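Local coordinates for lumazine-binding protein (Silicibacter pomeroyi DSS-3, PDB 3FKA) that is of unknown function but belongs to the NTF2-like superfamily, whose cone-shaped fold often holds a pocket for small molecules, at residues N90-G94 against M95-D99. Sequence-based numbering, arbitrary orientation.
Sequences NDWAG and MRFDD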
loop_
_atom_site.group_PDB
_atom_site.type_symbol
_atom_site.label_atom_id
_atom_site.label_comp_id
_atom_site.label_asym_id
_atom_site.label_seq_id
_atom_site.Cartn_x
_atom_site.Cartn_y
_atom_site.Cartn_z
ATOM N N ASN B 90 15.659 0.439 -5.256
ATOM C CA ASN B 90 17.061 0.831 -5.070
ATOM C C ASN B 90 17.992 0.127 -6.024
ATOM O O ASN B 90 17.664 -0.919 -6.537
ATOM C CB ASN B 90 17.512 0.645 -3.623
ATOM C CG ASN B 90 17.457 -0.768 -3.160
ATOM O OD1 ASN B 90 18.226 -1.604 -3.605
ATOM N ND2 ASN B 90 16.626 -1.027 -2.177
ATOM N N ASP B 91 19.130 0.760 -6.276
ATOM C CA ASP B 91 20.160 0.194 -7.113
ATOM C C ASP B 91 21.230 -0.370 -6.207
ATOM O O ASP B 91 21.535 0.209 -5.172
ATOM C CB ASP B 91 20.827 1.218 -8.024
ATOM C CG ASP B 91 19.963 1.643 -9.172
ATOM O OD1 ASP B 91 18.935 1.004 -9.403
ATOM O OD2 ASP B 91 20.336 2.599 -9.881
ATOM N N TRP B 92 21.765 -1.514 -6.592
ATOM C CA TRP B 92 22.857 -2.144 -5.866
ATOM C C TRP B 92 23.607 -3.045 -6.832
ATOM O O TRP B 92 22.993 -3.829 -7.552
ATOM C CB TRP B 92 22.368 -2.952 -4.659
ATOM C CG TRP B 92 23.508 -3.665 -3.949
ATOM C CD1 TRP B 92 24.437 -3.101 -3.143
ATOM C CD2 TRP B 92 23.814 -5.065 -3.993
ATOM N NE1 TRP B 92 25.310 -4.055 -2.674
ATOM C CE2 TRP B 92 24.948 -5.273 -3.171
ATOM C CE3 TRP B 92 23.248 -6.163 -4.652
ATOM C CZ2 TRP B 92 25.533 -6.531 -2.991
ATOM C CZ3 TRP B 92 23.817 -7.436 -4.451
ATOM C CH2 TRP B 92 24.956 -7.597 -3.642
ATOM N N ALA B 93 24.929 -2.900 -6.868
ATOM C CA ALA B 93 25.782 -3.738 -7.711
ATOM C C ALA B 93 25.353 -3.813 -9.177
ATOM O O ALA B 93 25.444 -4.869 -9.797
ATOM C CB ALA B 93 25.857 -5.144 -7.100
ATOM N N GLY B 94 24.906 -2.682 -9.725
ATOM C CA GLY B 94 24.491 -2.587 -11.119
ATOM C C GLY B 94 23.134 -3.138 -11.493
ATOM O O GLY B 94 22.822 -3.227 -12.690
HETATM N N MSE B 95 22.316 -3.469 -10.492
HETATM C CA MSE B 95 20.973 -4.021 -10.691
HETATM C C MSE B 95 19.950 -3.188 -9.931
HETATM O O MSE B 95 20.295 -2.604 -8.902
HETATM C CB MSE B 95 20.942 -5.454 -10.168
HETATM C CG MSE B 95 21.850 -6.435 -10.910
HETATM SE SE MSE B 95 22.058 -8.108 -9.933
HETATM C CE MSE B 95 23.025 -7.475 -8.376
ATOM N N ARG B 96 18.715 -3.141 -10.439
ATOM C CA ARG B 96 17.594 -2.426 -9.820
ATOM C C ARG B 96 16.736 -3.427 -9.074
ATOM O O ARG B 96 16.287 -4.404 -9.657
ATOM C CB ARG B 96 16.712 -1.748 -10.862
ATOM C CG ARG B 96 15.493 -0.964 -10.300
ATOM C CD ARG B 96 15.837 0.228 -9.431
ATOM N NE ARG B 96 16.543 1.255 -10.215
ATOM C CZ ARG B 96 15.997 2.296 -10.837
ATOM N NH1 ARG B 96 14.672 2.517 -10.859
ATOM N NH2 ARG B 96 16.812 3.125 -11.495
ATOM N N PHE B 97 16.422 -3.118 -7.828
ATOM C CA PHE B 97 15.623 -3.981 -6.993
ATOM C C PHE B 97 14.368 -3.318 -6.451
ATOM O O PHE B 97 14.335 -2.096 -6.317
ATOM C CB PHE B 97 16.423 -4.333 -5.745
ATOM C CG PHE B 97 17.637 -5.180 -5.988
ATOM C CD1 PHE B 97 18.827 -4.610 -6.439
ATOM C CD2 PHE B 97 17.631 -6.530 -5.664
ATOM C CE1 PHE B 97 19.976 -5.371 -6.639
ATOM C CE2 PHE B 97 18.795 -7.310 -5.856
ATOM C CZ PHE B 97 19.961 -6.726 -6.359
ATOM N N ASP B 98 13.362 -4.152 -6.163
ATOM C CA ASP B 98 12.186 -3.783 -5.428
ATOM C C ASP B 98 12.393 -4.580 -4.144
ATOM O O ASP B 98 12.554 -5.798 -4.225
ATOM C CB ASP B 98 10.891 -4.211 -6.067
ATOM C CG ASP B 98 10.543 -3.356 -7.245
ATOM O OD1 ASP B 98 10.330 -2.137 -7.069
ATOM O OD2 ASP B 98 10.477 -3.904 -8.338
ATOM N N ASP B 99 12.434 -3.890 -3.014
ATOM C CA ASP B 99 12.562 -4.481 -1.701
ATOM C C ASP B 99 11.282 -4.285 -0.916
ATOM O O ASP B 99 10.730 -3.175 -0.928
ATOM C CB ASP B 99 13.642 -3.792 -0.866
ATOM C CG ASP B 99 15.048 -4.009 -1.366
ATOM O OD1 ASP B 99 15.346 -4.918 -2.172
ATOM O OD2 ASP B 99 15.900 -3.248 -0.879
#
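Trp92 and Met95 close a two-residue beta hairpin, each giving its N-H to the other's carbonyl round a type I' turn. Ala93 and Gly94 fill the turn with positive phi, a backbone shape that glycine adopts readily. Two residues further along each strand, Asn90 and Phe97 form the next hydrogen-bonded pair, with Phe97 N 2.8 Å from Asn90 O. Between them, Asp91 and Arg96 face each other as a non-hydrogen-bonded pair, and their opposite charges meet in a salt bridge: NE of Arg96 donates to the syn side of Asp91 OD1 at 2.5 Å, tilted 22° from the carboxylate plane. Two bends in the arginine chain, chi2 and chi3 both 64°, turn NE toward the neighbouring strand. A leucine in place of Arg96 would probably leave the carboxylate of Asp91 without its charged mate across the hairpin. Broad rings and a flexible selenomethionine suit the face of Trp92, Met95 and Phe97, which turns to helix 4-24 and Ile119. Phe97 CZ lies 3.7 Å from Trp92 CE3, at the indole edge, while Met95, bent at chi3, brings its methyl CE within 4.0 Å of that CE3. Asn90 shares this face, its amide supplying an N-H for a buried carboxylate: ND2 donates to Asp99 OD2 at 2.7 Å, from above the carboxylate plane. Tyr18 OH of helix 4-24 also bonds that oxygen, and Asp99 lies beside an unidentified molecule, probably from the crystallisation liquor, which may mark a pocket. Trp92 touches Met22 of this helix. Strand 72-80 flanks strand 83-92, and strand 109-119, bearing Ile119, flanks strand 95-106.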